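Local coordinates for protein PbICP-C (Plasmodium berghei, PDB 3PNR) that probably inhibits papain-like cysteine peptidases by presenting loops from a beta-sandwich scaffold, at residues K93-S97 / E98-V102; S166-P170 / F171-S175. All coordinates share one frame; numbering follows the deposited sequence.

How the contacts relate
PbICP-C illustrates how a two-sheet beta protein can use one kind of local connection, the turn between strands, in different settings. Contact 1 comes first along the chain, as the hairpin of strands 95-96 and 100-107 at one margin of the mixed five-stranded sheet. Contact 2 follows at the end of strand 159-168, in the other sheet, where the chain turns before strand 178-186. Their centres lie 24 Å apart and their nearest atoms about 11 Å, so neither touches the other. Strand 159-168 nevertheless relates them, since Val-102 packs on it. No other protein chain of the assembly touches contact 1, whereas contact 2 meets another protein, consistent with an inhibitor's binding loop.

Contact 1: K93-S97 / E98-V102; sequences KSFFS and EEISV
The carbonyl oxygen of Ile-100 is gripped twice by one residue, Ser-97. The backbone N of Ser-97 reaches Ile-100 O at 2.8 Å, nearly in line with the C=O bond. The hydroxyl comes in from beside it, Ser-97 OG lying 3.0 Å from Ile-100 O in the carbonyl plane and on a lone pair. With chi1 at 76°, OG sits between its own backbone N and carbonyl carbon, which turns it toward the loop; there it also takes a weak bond from Glu-99 N. These bonds close a tight beta hairpin in which only Glu-98 and Glu-99 separate Ser-97 from Ile-100, and beyond it Phe-95 and Val-102 form an antiparallel hydrogen-bonded pair, each N-H given to the other's carbonyl. Phe-95 and Val-102 share the face turned to strand 68-75, where both touch Ile-74. The side chains of Phe-95 and Ile-100 cross at about a right angle, and the ring offers its edge, with CE2 of Phe-95 3.5 Å from CG2 of Ile-100. On the other face Phe-96 and Ser-101 make a non-hydrogen-bonded pair, the ring edge of Phe-96 bringing CD1 to 3.6 Å from CB of Ser-101. At the loop, salt bridges lead outward from the two acidic side chains: Glu-98 to Lys-157 and Glu-99 to Lys-76.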
ATOM      1  N   LYS B  93      -4.106 -12.786 -19.641  1.00 83.57           N
ATOM      2  CA  LYS B  93      -5.117 -13.197 -20.614  1.00 78.49           C
ATOM      3  C   LYS B  93      -6.555 -12.886 -20.183  1.00 74.57           C
ATOM      4  O   LYS B  93      -6.965 -13.220 -19.067  1.00 69.26           O
ATOM      5  CB  LYS B  93      -4.996 -14.694 -20.916  1.00 75.73           C
ATOM      6  CG  LYS B  93      -3.616 -15.147 -21.357  1.00 73.62           C
ATOM      7  CD  LYS B  93      -3.654 -16.576 -21.875  1.00 67.63           C
ATOM      8  CE  LYS B  93      -4.591 -16.703 -23.073  1.00 70.96           C
ATOM      9  NZ  LYS B  93      -4.823 -18.126 -23.477  1.00 73.78           N
ATOM     10  N   SER B  94      -7.308 -12.248 -21.081  1.00 73.04           N
ATOM     11  CA  SER B  94      -8.760 -12.124 -20.952  1.00 68.68           C
ATOM     12  C   SER B  94      -9.422 -13.366 -21.541  1.00 68.16           C
ATOM     13  O   SER B  94      -8.759 -14.182 -22.182  1.00 58.35           O
ATOM     14  CB  SER B  94      -9.273 -10.875 -21.671  1.00 68.97           C
ATOM     15  OG  SER B  94      -9.202  -9.733 -20.836  1.00 72.31           O
ATOM     16  N   PHE B  95     -10.727 -13.516 -21.332  1.00 78.27           N
ATOM     17  CA  PHE B  95     -11.415 -14.718 -21.808  1.00 83.51           C
ATOM     18  C   PHE B  95     -12.227 -14.506 -23.081  1.00 84.02           C
ATOM     19  O   PHE B  95     -13.215 -13.771 -23.082  1.00 81.39           O
ATOM     20  CB  PHE B  95     -12.306 -15.330 -20.726  1.00 82.69           C
ATOM     21  CG  PHE B  95     -12.818 -16.698 -21.086  1.00 82.34           C
ATOM     22  CD1 PHE B  95     -12.057 -17.832 -20.817  1.00 72.83           C
ATOM     23  CD2 PHE B  95     -14.045 -16.852 -21.721  1.00 77.21           C
ATOM     24  CE1 PHE B  95     -12.514 -19.094 -21.156  1.00 66.21           C
ATOM     25  CE2 PHE B  95     -14.509 -18.107 -22.061  1.00 72.23           C
ATOM     26  CZ  PHE B  95     -13.740 -19.232 -21.779  1.00 71.48           C
ATOM     27  N   PHE B  96     -11.812 -15.172 -24.157  1.00 85.71           N
ATOM     28  CA  PHE B  96     -12.506 -15.076 -25.440  1.00 85.44           C
ATOM     29  C   PHE B  96     -12.792 -16.454 -26.031  1.00 83.12           C
ATOM     30  O   PHE B  96     -11.875 -17.174 -26.423  1.00 76.16           O
ATOM     31  CB  PHE B  96     -11.693 -14.239 -26.433  1.00 82.02           C
ATOM     32  CG  PHE B  96     -11.311 -12.883 -25.911  1.00 81.26           C
ATOM     33  CD1 PHE B  96     -12.280 -11.925 -25.654  1.00 84.71           C
ATOM     34  CD2 PHE B  96      -9.982 -12.563 -25.680  1.00 79.56           C
ATOM     35  CE1 PHE B  96     -11.929 -10.672 -25.173  1.00 83.52           C
ATOM     36  CE2 PHE B  96      -9.625 -11.313 -25.199  1.00 80.13           C
ATOM     37  CZ  PHE B  96     -10.600 -10.365 -24.948  1.00 81.14           C
ATOM     38  N   SER B  97     -14.069 -16.822 -26.087  1.00 91.84           N
ATOM     39  CA  SER B  97     -14.473 -18.079 -26.711  1.00 96.65           C
ATOM     40  C   SER B  97     -15.640 -17.857 -27.670  1.00100.27           C
ATOM     41  O   SER B  97     -16.159 -16.745 -27.786  1.00 96.60           O
ATOM     42  CB  SER B  97     -14.843 -19.129 -25.656  1.00 93.04           C
ATOM     43  OG  SER B  97     -16.117 -18.865 -25.089  1.00 90.70           O
ATOM     44  N   GLU B  98     -16.044 -18.918 -28.360  1.00107.69           N
ATOM     45  CA  GLU B  98     -17.172 -18.841 -29.276  1.00110.98           C
ATOM     46  C   GLU B  98     -18.455 -18.510 -28.520  1.00108.28           C
ATOM     47  O   GLU B  98     -19.315 -17.790 -29.025  1.00109.87           O
ATOM     48  CB  GLU B  98     -17.332 -20.157 -30.044  1.00119.75           C
ATOM     49  CG  GLU B  98     -17.497 -21.389 -29.156  1.00127.91           C
ATOM     50  CD  GLU B  98     -17.917 -22.628 -29.937  1.00132.20           C
ATOM     51  OE1 GLU B  98     -17.608 -22.710 -31.146  1.00134.77           O
ATOM     52  OE2 GLU B  98     -18.557 -23.520 -29.338  1.00130.69           O
ATOM     53  N   GLU B  99     -18.567 -19.027 -27.300  1.00105.30           N
ATOM     54  CA  GLU B  99     -19.781 -18.883 -26.504  1.00106.10           C
ATOM     55  C   GLU B  99     -19.833 -17.578 -25.715  1.00104.46           C
ATOM     56  O   GLU B  99     -20.880 -16.934 -25.635  1.00105.60           O
ATOM     57  CB  GLU B  99     -19.923 -20.062 -25.542  1.00112.67           C
ATOM     58  CG  GLU B  99     -19.805 -21.421 -26.207  1.00122.33           C
ATOM     59  CD  GLU B  99     -19.798 -22.556 -25.206  1.00131.00           C
ATOM     60  OE1 GLU B  99     -19.139 -22.418 -24.153  1.00133.27           O
ATOM     61  OE2 GLU B  99     -20.449 -23.588 -25.472  1.00135.85           O
ATOM     62  N   ILE B 100     -18.704 -17.193 -25.128  1.00100.69           N
ATOM     63  CA  ILE B 100     -18.673 -16.044 -24.227  1.00 94.86           C
ATOM     64  C   ILE B 100     -17.316 -15.343 -24.236  1.00 89.52           C
ATOM     65  O   ILE B 100     -16.296 -15.942 -24.575  1.00 85.11           O
ATOM     66  CB  ILE B 100     -19.009 -16.475 -22.779  1.00 85.64           C
ATOM     67  CG1 ILE B 100     -19.249 -15.254 -21.880  1.00 77.75           C
ATOM     68  CG2 ILE B 100     -17.909 -17.384 -22.224  1.00 78.67           C
ATOM     69  CD1 ILE B 100     -20.067 -15.568 -20.626  1.00 66.69           C
ATOM     70  N   SER B 101     -17.312 -14.067 -23.862  1.00 87.66           N
ATOM     71  CA  SER B 101     -16.059 -13.337 -23.707  1.00 94.38           C
ATOM     72  C   SER B 101     -16.075 -12.438 -22.462  1.00 88.68           C
ATOM     73  O   SER B 101     -17.006 -11.644 -22.261  1.00 79.29           O
ATOM     74  CB  SER B 101     -15.739 -12.520 -24.962  1.00 96.29           C
ATOM     75  OG  SER B 101     -16.492 -11.323 -24.989  1.00 98.71           O
ATOM     76  N   VAL B 102     -15.047 -12.585 -21.627  1.00 81.62           N
ATOM     77  CA  VAL B 102     -14.910 -11.767 -20.422  1.00 81.42           C
ATOM     78  C   VAL B 102     -13.479 -11.246 -20.228  1.00 75.40           C
ATOM     79  O   VAL B 102     -12.495 -11.967 -20.427  1.00 68.09           O
ATOM     80  CB  VAL B 102     -15.389 -12.512 -19.154  1.00 79.28           C
ATOM     81  CG1 VAL B 102     -15.755 -11.507 -18.071  1.00 77.12           C
ATOM     82  CG2 VAL B 102     -16.586 -13.409 -19.472  1.00 69.63           C
TER

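Contact 2: S166-P170 / F171-S175; sequences SYYRP and FSPTS
Arg-169 and Phe-171, two residues apart, lay their side chains against each other at a turn. The ring of Phe-171 folds back over the arginine because CG lies between the backbone N and the carbonyl carbon (chi1 54°), and CB of Arg-169 makes a CH-pi contact with one face, 4.0 Å from the ring centroid. Farther along, the extended arginine chain passes the ring's far end, where its CD lies 3.4 Å from CZ of Phe-171. That same CZ sits over one face of the guanidinium, whose plane is inclined 35° to the ring. Pro-170 takes the position between them in a type I beta turn, closed by a bond of 3.0 Å from Ser-172 N to Arg-169 O; the donor stands above the carbonyl plane. A second type I turn runs from Ser-172 to Ser-175, and a water accepts from Arg-169 N at 2.8 Å. Thr-65 O binds Arg-169 NH2, while NH1 forms a salt bridge with an acidic side chain of another protein chain, whose aromatic side chain also meets Phe-171 edge-to-face. The turn thus brings an aromatic ring and a cation to the same interface, consistent with a loop that combines apolar and ionic recognition of a target peptidase.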
ATOM      1  N   SER B 166     -11.809 -12.761  -8.067  1.00 58.38           N
ATOM      2  CA  SER B 166     -11.392 -12.712  -6.680  1.00 46.53           C
ATOM      3  C   SER B 166     -10.487 -11.536  -6.393  1.00 48.65           C
ATOM      4  O   SER B 166      -9.675 -11.137  -7.226  1.00 49.84           O
ATOM      5  CB  SER B 166     -10.730 -14.018  -6.252  1.00 48.70           C
ATOM      6  OG  SER B 166     -10.917 -14.227  -4.860  1.00 55.43           O
ATOM      7  N   TYR B 167     -10.667 -10.988  -5.196  1.00 52.60           N
ATOM      8  CA  TYR B 167      -9.853  -9.921  -4.646  1.00 44.41           C
ATOM      9  C   TYR B 167      -8.955 -10.610  -3.638  1.00 50.17           C
ATOM     10  O   TYR B 167      -9.419 -11.050  -2.581  1.00 46.86           O
ATOM     11  CB  TYR B 167     -10.773  -8.928  -3.938  1.00 53.44           C
ATOM     12  CG  TYR B 167     -10.186  -7.566  -3.621  1.00 57.34           C
ATOM     13  CD1 TYR B 167      -9.642  -6.768  -4.618  1.00 60.09           C
ATOM     14  CD2 TYR B 167     -10.222  -7.060  -2.323  1.00 54.85           C
ATOM     15  CE1 TYR B 167      -9.123  -5.513  -4.327  1.00 59.42           C
ATOM     16  CE2 TYR B 167      -9.714  -5.813  -2.024  1.00 52.38           C
ATOM     17  CZ  TYR B 167      -9.167  -5.042  -3.028  1.00 59.40           C
ATOM     18  OH  TYR B 167      -8.656  -3.803  -2.730  1.00 60.10           O
ATOM     19  N   TYR B 168      -7.676 -10.739  -3.975  1.00 52.21           N
ATOM     20  CA  TYR B 168      -6.739 -11.445  -3.110  1.00 45.28           C
ATOM     21  C   TYR B 168      -5.333 -10.855  -3.213  1.00 42.44           C
ATOM     22  O   TYR B 168      -5.071 -10.005  -4.062  1.00 37.25           O
ATOM     23  CB  TYR B 168      -6.740 -12.958  -3.414  1.00 36.77           C
ATOM     24  CG  TYR B 168      -6.041 -13.353  -4.696  1.00 40.64           C
ATOM     25  CD1 TYR B 168      -6.667 -13.196  -5.932  1.00 52.04           C
ATOM     26  CD2 TYR B 168      -4.754 -13.877  -4.676  1.00 41.55           C
ATOM     27  CE1 TYR B 168      -6.027 -13.548  -7.110  1.00 53.87           C
ATOM     28  CE2 TYR B 168      -4.097 -14.226  -5.853  1.00 42.96           C
ATOM     29  CZ  TYR B 168      -4.741 -14.066  -7.068  1.00 53.21           C
ATOM     30  OH  TYR B 168      -4.103 -14.420  -8.243  1.00 51.08           O
ATOM     31  N   ARG B 169      -4.445 -11.296  -2.327  1.00 40.04           N
ATOM     32  CA  ARG B 169      -3.032 -10.945  -2.414  1.00 46.19           C
ATOM     33  C   ARG B 169      -2.239 -12.102  -3.027  1.00 45.29           C
ATOM     34  O   ARG B 169      -2.256 -13.221  -2.506  1.00 38.82           O
ATOM     35  CB  ARG B 169      -2.465 -10.628  -1.026  1.00 46.26           C
ATOM     36  CG  ARG B 169      -3.096  -9.452  -0.313  1.00 45.68           C
ATOM     37  CD  ARG B 169      -2.437  -9.248   1.041  1.00 47.68           C
ATOM     38  NE  ARG B 169      -2.510  -7.866   1.513  1.00 51.86           N
ATOM     39  CZ  ARG B 169      -2.019  -7.448   2.680  1.00 50.14           C
ATOM     40  NH1 ARG B 169      -1.421  -8.304   3.501  1.00 39.62           N
ATOM     41  NH2 ARG B 169      -2.125  -6.175   3.030  1.00 48.26           N
ATOM     42  N   PRO B 170      -1.541 -11.831  -4.137  1.00 40.38           N
ATOM     43  CA  PRO B 170      -0.728 -12.823  -4.851  1.00 40.30           C
ATOM     44  C   PRO B 170       0.362 -13.412  -3.968  1.00 51.33           C
ATOM     45  O   PRO B 170       0.766 -14.564  -4.141  1.00 60.01           O
ATOM     46  CB  PRO B 170      -0.096 -12.003  -5.975  1.00 50.45           C
ATOM     47  CG  PRO B 170      -1.038 -10.855  -6.179  1.00 50.93           C
ATOM     48  CD  PRO B 170      -1.591 -10.536  -4.833  1.00 41.40           C
ATOM     49  N   PHE B 171       0.839 -12.607  -3.027  1.00 52.89           N
ATOM     50  CA  PHE B 171       1.924 -13.011  -2.154  1.00 49.24           C
ATOM     51  C   PHE B 171       1.406 -13.673  -0.884  1.00 58.77           C
ATOM     52  O   PHE B 171       2.198 -14.122  -0.050  1.00 57.80           O
ATOM     53  CB  PHE B 171       2.799 -11.806  -1.808  1.00 42.52           C
ATOM     54  CG  PHE B 171       2.038 -10.632  -1.234  1.00 34.94           C
ATOM     55  CD1 PHE B 171       1.523  -9.652  -2.065  1.00 37.61           C
ATOM     56  CD2 PHE B 171       1.860 -10.503   0.141  1.00 31.87           C
ATOM     57  CE1 PHE B 171       0.834  -8.570  -1.544  1.00 41.30           C
ATOM     58  CE2 PHE B 171       1.183  -9.423   0.673  1.00 30.40           C
ATOM     59  CZ  PHE B 171       0.665  -8.452  -0.173  1.00 39.31           C
ATOM     60  N   SER B 172       0.079 -13.719  -0.739  1.00 60.80           N
ATOM     61  CA  SER B 172      -0.565 -14.390   0.394  1.00 61.38           C
ATOM     62  C   SER B 172      -2.055 -14.636   0.137  1.00 61.74           C
ATOM     63  O   SER B 172      -2.915 -14.043   0.797  1.00 58.95           O
ATOM     64  CB  SER B 172      -0.378 -13.592   1.683  1.00 61.67           C
ATOM     65  OG  SER B 172      -0.458 -14.452   2.808  1.00 65.94           O
ATOM     66  N   PRO B 173      -2.353 -15.532  -0.821  1.00 56.20           N
ATOM     67  CA  PRO B 173      -3.684 -15.807  -1.375  1.00 50.20           C
ATOM     68  C   PRO B 173      -4.716 -16.292  -0.359  1.00 53.56           C
ATOM     69  O   PRO B 173      -5.908 -16.099  -0.569  1.00 54.82           O
ATOM     70  CB  PRO B 173      -3.409 -16.899  -2.408  1.00 44.84           C
ATOM     71  CG  PRO B 173      -1.980 -16.733  -2.757  1.00 40.88           C
ATOM     72  CD  PRO B 173      -1.313 -16.325  -1.496  1.00 46.59           C
ATOM     73  N   THR B 174      -4.274 -16.910   0.727  1.00 59.93           N
ATOM     74  CA  THR B 174      -5.220 -17.415   1.720  1.00 59.39           C
ATOM     75  C   THR B 174      -5.661 -16.315   2.685  1.00 59.03           C
ATOM     76  O   THR B 174      -6.684 -16.436   3.352  1.00 60.40           O
ATOM     77  CB  THR B 174      -4.627 -18.591   2.505  1.00 57.70           C
ATOM     78  OG1 THR B 174      -3.284 -18.275   2.885  1.00 65.53           O
ATOM     79  CG2 THR B 174      -4.611 -19.847   1.640  1.00 56.15           C
ATOM     80  N   SER B 175      -4.890 -15.235   2.734  1.00 52.95           N
ATOM     81  CA  SER B 175      -5.177 -14.131   3.635  1.00 48.16           C
ATOM     82  C   SER B 175      -6.333 -13.276   3.145  1.00 49.88           C
ATOM     83  O   SER B 175      -6.125 -12.278   2.461  1.00 62.37           O
ATOM     84  CB  SER B 175      -3.933 -13.251   3.821  1.00 56.62           C
ATOM     85  OG  SER B 175      -2.792 -14.021   4.180  1.00 59.90           O
TER
HETATM   86  O   HOH W   1      -5.725 -12.887  -0.460  1.00 41.34           O